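PDB 1WD5: phosphoribosyltransferase from Thermus thermophilus, which probably transfers phosphoribosyl groups, as type I phosphoribosyltransferases do, although its own substrate is not established. Local coordinates for residues A86-S89 with Y90-R93; V101-K104 with R105-Y109; L140-V143 with F144-P148; A182-G185 with A186-D190. All coordinates share one frame; numbering follows the deposited sequence.

How the contacts relate
Contacts 1 and 2 share helix 88-112, with centres about 23 Å apart: contact 1 caps its start and contact 2 is a turn with a water inserted. Contact 3 runs from the last part of helix 134-144 into the loop after it, its nearest atoms about 8 Å from contact 2. Contact 4, a loop between strand 171-174 and helix 196-204, has its centre about 37 Å from that of contact 1 and lies across the chain's centre from contact 3. The loop joining strand 122-126 to helix 134-144 probably holds the family's phosphoribosyl-pyrophosphate-binding motif; contact 3 lies at the far end of that helix, and the Y188 hydroxyl of contact 4 hydrogen-bonds to the D128 backbone oxygen in the loop.

Contact 1: A86-S89 with Y90-R93; sequences ADQS and YLER
Backbone N atoms of L91, E92 and R93 bond to the carbonyls of D87, Q88 and S89, four residues back in each case, the first at 3.3 Å between L91 N and D87 O. D87 stands at the N-cap of helix 88-112, with CG between its backbone N and carbonyl carbon (chi1 70°); its carboxylate accepts from Y90 N and, weakly, from S89 N, though the place of OD2 is doubtful. One turn of helix separates Q88 from E92. Their side chains meet through Q88 NE2 and E92 OE2 at 2.7 Å, the oxygen lying in the amide plane and using its anti lone pair, with the bond bent to 140°. A leucine in place of Q88 would remove the amide, and E92 would probably lose this donor and be freer to turn. On another side of the helix, water 1 links S89 OG (2.6 Å) to R93 NH1 (2.8 Å), lying in the guanidinium plane at its edge. A86 CB packs obliquely against the Y90 ring, 3.7 Å from Y90 CD2, while Y90 OH bonds to G58 O and L91 is buried against L67 and L78.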
loop_
_atom_site.group_PDB
_atom_site.type_symbol
_atom_site.label_atom_id
_atom_site.label_comp_id
_atom_site.label_asym_id
_atom_site.label_seq_id
_atom_site.Cartn_x
_atom_site.Cartn_y
_atom_site.Cartn_z
ATOM N N ALA A 86 17.900 5.647 17.093
ATOM C CA ALA A 86 18.385 4.309 17.397
ATOM C C ALA A 86 19.758 4.077 16.799
ATOM O O ALA A 86 20.188 4.812 15.909
ATOM C CB ALA A 86 17.402 3.264 16.853
ATOM N N ASP A 87 20.439 3.047 17.294
ATOM C CA ASP A 87 21.758 2.698 16.791
ATOM C C ASP A 87 21.559 1.720 15.639
ATOM O O ASP A 87 20.492 1.119 15.507
ATOM C CB ASP A 87 22.593 2.041 17.887
ATOM C CG ASP A 87 22.092 0.662 18.243
ATOM O OD1 ASP A 87 21.078 0.548 18.961
ATOM O OD2 ASP A 87 22.713 -0.314 17.782
ATOM N N GLN A 88 22.587 1.546 14.817
ATOM C CA GLN A 88 22.492 0.659 13.668
ATOM C C GLN A 88 22.174 -0.792 14.025
ATOM O O GLN A 88 21.384 -1.437 13.339
ATOM C CB GLN A 88 23.791 0.716 12.857
ATOM C CG GLN A 88 23.739 -0.006 11.513
ATOM C CD GLN A 88 22.784 0.648 10.527
ATOM O OE1 GLN A 88 22.734 1.873 10.417
ATOM N NE2 GLN A 88 22.036 -0.168 9.795
ATOM N N SER A 89 22.775 -1.311 15.091
ATOM C CA SER A 89 22.526 -2.700 15.473
ATOM C C SER A 89 21.052 -2.953 15.795
ATOM O O SER A 89 20.516 -4.008 15.452
ATOM C CB SER A 89 23.405 -3.099 16.664
ATOM O OG SER A 89 22.896 -2.579 17.876
ATOM N N TYR A 90 20.391 -2.000 16.451
ATOM C CA TYR A 90 18.971 -2.170 16.755
ATOM C C TYR A 90 18.206 -2.238 15.439
ATOM O O TYR A 90 17.384 -3.132 15.223
ATOM C CB TYR A 90 18.417 -0.999 17.569
ATOM C CG TYR A 90 16.902 -0.975 17.581
ATOM C CD1 TYR A 90 16.173 -1.762 18.477
ATOM C CD2 TYR A 90 16.196 -0.232 16.635
ATOM C CE1 TYR A 90 14.777 -1.811 18.421
ATOM C CE2 TYR A 90 14.811 -0.274 16.568
ATOM C CZ TYR A 90 14.105 -1.062 17.457
ATOM O OH TYR A 90 12.734 -1.098 17.372
ATOM N N LEU A 91 18.479 -1.274 14.566
ATOM C CA LEU A 91 17.821 -1.215 13.269
ATOM C C LEU A 91 17.965 -2.542 12.525
ATOM O O LEU A 91 17.031 -2.994 11.864
ATOM C CB LEU A 91 18.409 -0.072 12.436
ATOM C CG LEU A 91 18.143 1.349 12.951
ATOM C CD1 LEU A 91 18.867 2.344 12.070
ATOM C CD2 LEU A 91 16.643 1.644 12.957
ATOM N N GLU A 92 19.134 -3.166 12.638
ATOM C CA GLU A 92 19.373 -4.442 11.974
ATOM C C GLU A 92 18.561 -5.564 12.630
ATOM O O GLU A 92 18.075 -6.462 11.942
ATOM C CB GLU A 92 20.861 -4.804 12.009
ATOM C CG GLU A 92 21.770 -3.910 11.177
ATOM C CD GLU A 92 21.371 -3.847 9.713
ATOM O OE1 GLU A 92 20.899 -4.872 9.173
ATOM O OE2 GLU A 92 21.540 -2.772 9.095
ATOM N N ARG A 93 18.420 -5.514 13.955
ATOM C CA ARG A 93 17.652 -6.530 14.671
ATOM C C ARG A 93 16.173 -6.396 14.325
ATOM O O ARG A 93 15.503 -7.384 14.032
ATOM C CB ARG A 93 17.829 -6.400 16.192
ATOM C CG ARG A 93 19.234 -6.732 16.717
ATOM C CD ARG A 93 19.217 -6.990 18.228
ATOM N NE ARG A 93 18.811 -5.819 19.003
ATOM C CZ ARG A 93 19.627 -4.824 19.340
ATOM N NH1 ARG A 93 20.902 -4.856 18.976
ATOM N NH2 ARG A 93 19.162 -3.787 20.024
HETATM O O HOH W 1 21.850 -2.516 20.251
#

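Contact 2: V101-K104 with R105-Y109; sequences VLRK and RAERY
R105 turns the edge of its guanidinium toward V101 O, with NH1 4.3 Å from that oxygen and waters 3 and 4 each bridging the two; water 3 lies in the guanidinium plane. Y109 OH is also at this group's edge, and R108 NH2 stands 3.2 Å above one face of it, toward the rim. The R108 guanidinium in turn has R105 NE at its edge and K104 C over one face. R105 CG lies over a face of the Y109 ring. These groups gather round D196: R105 NE forms a salt bridge and Y109 OH a hydrogen bond with OD1, while R108 NH2 makes a long, weak ion pair with OD2. R108 comes back over the preceding turn because its CG sits between the backbone N and carbonyl carbon (chi1 52°), 3.4 Å from K104 O. A leucine at R108 would probably cost D196 that weak partner and leave a face of R105 less covered. E107 runs alongside R103, and E107 OE2 lies 4.0 Å from R103 CG, but R103 pairs its charge with D100. L102 O still receives A106 N at 3.1 Å. One residue earlier, V101 O and R105 N are 5.3 Å apart, and water 2 donates to V101 O and accepts from R105 N, 2.9 Å from each, in place of the direct bond: a water-inserted turn within the long helix 88-112.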
loop_
_atom_site.group_PDB
_atom_site.type_symbol
_atom_site.label_atom_id
_atom_site.label_comp_id
_atom_site.label_asym_id
_atom_site.label_seq_id
_atom_site.Cartn_x
_atom_site.Cartn_y
_atom_site.Cartn_z
ATOM N N VAL A 101 8.253 -11.735 9.338
ATOM C CA VAL A 101 6.802 -11.559 9.261
ATOM C C VAL A 101 6.309 -11.521 7.821
ATOM O O VAL A 101 5.167 -11.883 7.522
ATOM C CB VAL A 101 6.370 -10.238 9.939
ATOM C CG1 VAL A 101 4.869 -10.036 9.787
ATOM C CG2 VAL A 101 6.763 -10.251 11.403
ATOM N N LEU A 102 7.192 -11.093 6.931
ATOM C CA LEU A 102 6.865 -10.942 5.522
ATOM C C LEU A 102 7.220 -12.123 4.613
ATOM O O LEU A 102 6.556 -12.356 3.610
ATOM C CB LEU A 102 7.581 -9.687 5.014
ATOM C CG LEU A 102 7.331 -9.136 3.615
ATOM C CD1 LEU A 102 5.920 -8.591 3.529
ATOM C CD2 LEU A 102 8.343 -8.031 3.334
ATOM N N ARG A 103 8.253 -12.874 4.981
ATOM C CA ARG A 103 8.749 -13.967 4.150
ATOM C C ARG A 103 7.798 -15.006 3.562
ATOM O O ARG A 103 7.708 -15.133 2.341
ATOM C CB ARG A 103 9.899 -14.686 4.870
ATOM C CG ARG A 103 10.590 -15.741 4.006
ATOM C CD ARG A 103 11.958 -16.120 4.567
ATOM N NE ARG A 103 11.894 -16.338 6.008
ATOM C CZ ARG A 103 12.380 -15.501 6.922
ATOM N NH1 ARG A 103 12.987 -14.372 6.560
ATOM N NH2 ARG A 103 12.244 -15.790 8.209
ATOM N N LYS A 104 7.097 -15.758 4.399
ATOM C CA LYS A 104 6.211 -16.791 3.873
ATOM C C LYS A 104 5.101 -16.260 2.978
ATOM O O LYS A 104 4.816 -16.840 1.932
ATOM C CB LYS A 104 5.606 -17.608 5.016
ATOM C CG LYS A 104 6.623 -18.465 5.755
ATOM C CD LYS A 104 5.949 -19.293 6.839
ATOM C CE LYS A 104 6.965 -20.120 7.618
ATOM N NZ LYS A 104 6.316 -20.859 8.737
ATOM N N ARG A 105 4.479 -15.157 3.379
ATOM C CA ARG A 105 3.400 -14.587 2.583
ATOM C C ARG A 105 3.912 -14.140 1.216
ATOM O O ARG A 105 3.260 -14.367 0.199
ATOM C CB ARG A 105 2.747 -13.416 3.325
ATOM C CG ARG A 105 1.649 -12.720 2.530
ATOM C CD ARG A 105 0.745 -11.861 3.411
ATOM N NE ARG A 105 -0.152 -12.677 4.230
ATOM C CZ ARG A 105 0.104 -13.066 5.477
ATOM N NH1 ARG A 105 1.238 -12.710 6.075
ATOM N NH2 ARG A 105 -0.774 -13.820 6.126
ATOM N N ALA A 106 5.085 -13.518 1.191
ATOM C CA ALA A 106 5.672 -13.057 -0.068
ATOM C C ALA A 106 5.991 -14.232 -0.998
ATOM O O ALA A 106 5.810 -14.134 -2.212
ATOM C CB ALA A 106 6.942 -12.245 0.205
ATOM N N GLU A 107 6.462 -15.341 -0.431
ATOM C CA GLU A 107 6.795 -16.510 -1.242
ATOM C C GLU A 107 5.562 -17.087 -1.926
ATOM O O GLU A 107 5.607 -17.415 -3.111
ATOM C CB GLU A 107 7.456 -17.611 -0.395
ATOM C CG GLU A 107 8.732 -17.182 0.323
ATOM C CD GLU A 107 9.499 -18.357 0.938
ATOM O OE1 GLU A 107 8.852 -19.330 1.387
ATOM O OE2 GLU A 107 10.748 -18.298 0.984
ATOM N N ARG A 108 4.459 -17.211 -1.195
ATOM C CA ARG A 108 3.262 -17.771 -1.808
ATOM C C ARG A 108 2.630 -16.851 -2.840
ATOM O O ARG A 108 2.113 -17.324 -3.849
ATOM C CB ARG A 108 2.232 -18.188 -0.746
ATOM C CG ARG A 108 1.853 -17.146 0.274
ATOM C CD ARG A 108 1.229 -17.835 1.495
ATOM N NE ARG A 108 1.015 -16.911 2.609
ATOM C CZ ARG A 108 0.845 -17.284 3.875
ATOM N NH1 ARG A 108 0.865 -18.571 4.200
ATOM N NH2 ARG A 108 0.660 -16.368 4.817
ATOM N N TYR A 109 2.668 -15.543 -2.607
ATOM C CA TYR A 109 2.098 -14.614 -3.580
ATOM C C TYR A 109 2.959 -14.611 -4.849
ATOM O O TYR A 109 2.437 -14.615 -5.965
ATOM C CB TYR A 109 2.040 -13.189 -3.017
ATOM C CG TYR A 109 0.978 -12.931 -1.956
ATOM C CD1 TYR A 109 0.866 -11.671 -1.364
ATOM C CD2 TYR A 109 0.090 -13.926 -1.551
ATOM C CE1 TYR A 109 -0.097 -11.405 -0.401
ATOM C CE2 TYR A 109 -0.888 -13.670 -0.584
ATOM C CZ TYR A 109 -0.972 -12.404 -0.014
ATOM O OH TYR A 109 -1.928 -12.120 0.936
HETATM O O HOH W 2 4.317 -14.303 6.111
HETATM O O HOH W 3 2.719 -12.852 8.895
HETATM O O HOH W 4 3.075 -10.334 5.936
#

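Contact 3: L140-V143 with F144-P148; sequences LSVV and FQEGP
F144 lays its ring along the last turn of helix 134-144, slanting past the L140 carbonyl with CD1 3.3 Å from L140 O and reaching the side chain of L140 through CE1, 4.2 Å from CD2. L140 is buried against L125, V151 and V153 and F144 touches V151, so the pair packs the helix against strands 122-126 and 150-155, which this beta-alpha-beta crossover joins. The bonding pattern changes from four residues back to three. F144 N still bonds to L140 O, four residues back, at 2.9 Å; Q145 N reaches V142 O only weakly; and E146 N bonds to V143 O from well above the carbonyl plane, 60° out of it. A type I turn runs from F144 to G147, and G147 takes a positive phi (64°) and bonds by its backbone to G120. P148 comes back against V143: its CD is 3.2 Å from V143 O, and its ring carbon CG meets V143 CG1 at 4.2 Å. E146 has its CG anti to the carbonyl carbon (chi1 -57°), and its extended chain returns across the helix end, CG 3.3 Å from V142 O and OE1 3.5 Å from V143 CA. The carboxylate is thus held beside valines, yet OE1 forms a salt bridge with R118 and OE2 one with K115. With a cation on each oxygen, E146 is likely to stay ionised, and the pairing ties this end of the helix to the chain ahead of strand 122-126.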
loop_
_atom_site.group_PDB
_atom_site.type_symbol
_atom_site.label_atom_id
_atom_site.label_comp_id
_atom_site.label_asym_id
_atom_site.label_seq_id
_atom_site.Cartn_x
_atom_site.Cartn_y
_atom_site.Cartn_z
ATOM N N LEU A 140 5.389 3.550 0.614
ATOM C CA LEU A 140 5.977 4.670 -0.114
ATOM C C LEU A 140 7.497 4.654 -0.019
ATOM O O LEU A 140 8.193 4.826 -1.018
ATOM C CB LEU A 140 5.451 6.004 0.433
ATOM C CG LEU A 140 4.060 6.468 -0.008
ATOM C CD1 LEU A 140 3.686 7.739 0.738
ATOM C CD2 LEU A 140 4.054 6.721 -1.510
ATOM N N SER A 141 8.013 4.448 1.188
ATOM C CA SER A 141 9.456 4.428 1.395
ATOM C C SER A 141 10.158 3.420 0.498
ATOM O O SER A 141 11.198 3.726 -0.080
ATOM C CB SER A 141 9.776 4.133 2.860
ATOM O OG SER A 141 9.396 5.228 3.678
ATOM N N VAL A 142 9.592 2.221 0.379
ATOM C CA VAL A 142 10.196 1.188 -0.457
ATOM C C VAL A 142 10.023 1.497 -1.942
ATOM O O VAL A 142 10.983 1.444 -2.708
ATOM C CB VAL A 142 9.594 -0.206 -0.156
ATOM C CG1 VAL A 142 10.141 -1.232 -1.140
ATOM C CG2 VAL A 142 9.931 -0.624 1.280
ATOM N N VAL A 143 8.799 1.825 -2.343
ATOM C CA VAL A 143 8.521 2.131 -3.738
ATOM C C VAL A 143 9.362 3.287 -4.287
ATOM O O VAL A 143 9.818 3.230 -5.424
ATOM C CB VAL A 143 7.024 2.449 -3.945
ATOM C CG1 VAL A 143 6.769 2.855 -5.389
ATOM C CG2 VAL A 143 6.186 1.222 -3.587
ATOM N N PHE A 144 9.565 4.331 -3.487
ATOM C CA PHE A 144 10.366 5.476 -3.927
ATOM C C PHE A 144 11.797 5.089 -4.287
ATOM O O PHE A 144 12.405 5.688 -5.168
ATOM C CB PHE A 144 10.395 6.558 -2.842
ATOM C CG PHE A 144 9.230 7.509 -2.897
ATOM C CD1 PHE A 144 8.703 8.048 -1.729
ATOM C CD2 PHE A 144 8.670 7.876 -4.118
ATOM C CE1 PHE A 144 7.634 8.939 -1.773
ATOM C CE2 PHE A 144 7.603 8.765 -4.173
ATOM C CZ PHE A 144 7.082 9.297 -2.998
ATOM N N GLN A 145 12.337 4.089 -3.604
ATOM C CA GLN A 145 13.696 3.646 -3.883
ATOM C C GLN A 145 13.760 2.787 -5.141
ATOM O O GLN A 145 14.841 2.381 -5.562
ATOM C CB GLN A 145 14.248 2.841 -2.702
ATOM C CG GLN A 145 14.421 3.641 -1.423
ATOM C CD GLN A 145 15.407 4.786 -1.575
ATOM O OE1 GLN A 145 15.171 5.732 -2.328
ATOM N NE2 GLN A 145 16.523 4.703 -0.859
ATOM N N GLU A 146 12.607 2.514 -5.748
ATOM C CA GLU A 146 12.576 1.670 -6.937
ATOM C C GLU A 146 12.568 2.424 -8.261
ATOM O O GLU A 146 12.380 1.829 -9.321
ATOM C CB GLU A 146 11.386 0.706 -6.850
ATOM C CG GLU A 146 11.439 -0.148 -5.585
ATOM C CD GLU A 146 10.329 -1.175 -5.488
ATOM O OE1 GLU A 146 9.145 -0.800 -5.621
ATOM O OE2 GLU A 146 10.643 -2.363 -5.264
ATOM N N GLY A 147 12.783 3.733 -8.197
ATOM C CA GLY A 147 12.827 4.542 -9.402
ATOM C C GLY A 147 11.565 4.671 -10.240
ATOM O O GLY A 147 11.648 4.644 -11.467
ATOM N N PRO A 148 10.381 4.806 -9.628
ATOM C CA PRO A 148 9.173 4.939 -10.444
ATOM C C PRO A 148 9.121 6.334 -11.062
ATOM O O PRO A 148 9.700 7.279 -10.522
ATOM C CB PRO A 148 8.056 4.711 -9.434
ATOM C CG PRO A 148 8.621 5.312 -8.201
ATOM C CD PRO A 148 10.040 4.782 -8.196
#

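Contact 4: A182-G185 with A186-D190; sequences AAVG and AYYLD
A186 meets the residues before it through its N and its methyl: the N bonds to A183 O at 3.0 Å, the donor standing 57° out of the carbonyl plane, and A186 CB packs against A182 CB at 4.2 Å. That methyl also lies over one face of the Y187 ring, toward the rim. Y187 N bonds to V184 O at 3.1 Å with an N-H...O angle of 167°, three residues back, as in a 3-10 turn. With CG anti to the carbonyl carbon (chi1 -55°), the Y187 ring runs back along the segment 182-185. Y187 CE1 comes 3.1 Å from A183 O, and the Y187 OH accepts A182 N at 3.0 Å, the amide lying at the ring's edge. The backbone bond to the residue three back recurs at Y188, but weakly, with Y188 N 3.4 Å from G185 O. The Y188 ring runs alongside V184, with Y188 CE1 4.0 Å from V184 CG1 and V184 O in the ring plane at its edge. The backbones of Y187 and L189 bond to F3, and that of D190 to R4. Y188, buried, meets F3 and P156, rests on R6 and A9 of helix 6-17, and sends its OH to D128 O, so this loop between strand 171-174 and helix 196-204 is pinned to the N-terminal chain and to the loop after strand 122-126.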
loop_
_atom_site.group_PDB
_atom_site.type_symbol
_atom_site.label_atom_id
_atom_site.label_comp_id
_atom_site.label_asym_id
_atom_site.label_seq_id
_atom_site.Cartn_x
_atom_site.Cartn_y
_atom_site.Cartn_z
ATOM N N ALA A 182 -14.147 7.298 11.855
ATOM C CA ALA A 182 -14.342 6.261 12.856
ATOM C C ALA A 182 -13.327 5.154 12.595
ATOM O O ALA A 182 -12.246 5.134 13.180
ATOM C CB ALA A 182 -15.756 5.710 12.760
ATOM N N ALA A 183 -13.687 4.238 11.706
ATOM C CA ALA A 183 -12.829 3.123 11.336
ATOM C C ALA A 183 -13.090 2.829 9.864
ATOM O O ALA A 183 -14.174 3.118 9.353
ATOM C CB ALA A 183 -13.160 1.905 12.186
ATOM N N VAL A 184 -12.105 2.262 9.176
ATOM C CA VAL A 184 -12.277 1.962 7.757
ATOM C C VAL A 184 -13.534 1.148 7.479
ATOM O O VAL A 184 -14.313 1.487 6.593
ATOM C CB VAL A 184 -11.075 1.195 7.191
ATOM C CG1 VAL A 184 -11.356 0.795 5.751
ATOM C CG2 VAL A 184 -9.825 2.061 7.267
ATOM N N GLY A 185 -13.725 0.079 8.243
ATOM C CA GLY A 185 -14.879 -0.782 8.052
ATOM C C GLY A 185 -16.223 -0.096 8.217
ATOM O O GLY A 185 -17.238 -0.590 7.733
ATOM N N ALA A 186 -16.242 1.046 8.893
ATOM C CA ALA A 186 -17.495 1.755 9.101
ATOM C C ALA A 186 -18.033 2.367 7.804
ATOM O O ALA A 186 -19.213 2.697 7.721
ATOM C CB ALA A 186 -17.314 2.845 10.158
ATOM N N TYR A 187 -17.185 2.499 6.789
ATOM C CA TYR A 187 -17.634 3.102 5.541
ATOM C C TYR A 187 -17.974 2.122 4.428
ATOM O O TYR A 187 -18.138 2.519 3.272
ATOM C CB TYR A 187 -16.597 4.118 5.061
ATOM C CG TYR A 187 -16.287 5.151 6.120
ATOM C CD1 TYR A 187 -15.241 4.958 7.021
ATOM C CD2 TYR A 187 -17.091 6.281 6.276
ATOM C CE1 TYR A 187 -15.004 5.861 8.058
ATOM C CE2 TYR A 187 -16.864 7.192 7.311
ATOM C CZ TYR A 187 -15.819 6.971 8.197
ATOM O OH TYR A 187 -15.595 7.849 9.230
ATOM N N TYR A 188 -18.098 0.846 4.783
ATOM C CA TYR A 188 -18.435 -0.197 3.822
ATOM C C TYR A 188 -19.636 -1.022 4.306
ATOM O O TYR A 188 -19.659 -1.490 5.451
ATOM C CB TYR A 188 -17.247 -1.138 3.605
ATOM C CG TYR A 188 -16.092 -0.563 2.804
ATOM C CD1 TYR A 188 -15.066 0.151 3.424
ATOM C CD2 TYR A 188 -16.017 -0.758 1.421
ATOM C CE1 TYR A 188 -13.991 0.654 2.683
ATOM C CE2 TYR A 188 -14.956 -0.259 0.678
ATOM C CZ TYR A 188 -13.947 0.443 1.309
ATOM O OH TYR A 188 -12.893 0.937 0.567
ATOM N N LEU A 189 -20.632 -1.203 3.445
ATOM C CA LEU A 189 -21.791 -1.998 3.834
ATOM C C LEU A 189 -21.319 -3.441 3.968
ATOM O O LEU A 189 -21.673 -4.144 4.914
ATOM C CB LEU A 189 -22.894 -1.905 2.780
ATOM C CG LEU A 189 -24.141 -2.753 3.053
ATOM C CD1 LEU A 189 -24.809 -2.297 4.352
ATOM C CD2 LEU A 189 -25.110 -2.629 1.882
ATOM N N ASP A 190 -20.507 -3.869 3.010
ATOM C CA ASP A 190 -19.950 -5.214 3.004
ATOM C C ASP A 190 -18.445 -5.102 3.208
ATOM O O ASP A 190 -17.711 -4.731 2.287
ATOM C CB ASP A 190 -20.251 -5.903 1.668
ATOM C CG ASP A 190 -19.497 -7.224 1.490
ATOM O OD1 ASP A 190 -18.771 -7.650 2.418
ATOM O OD2 ASP A 190 -19.635 -7.836 0.409
#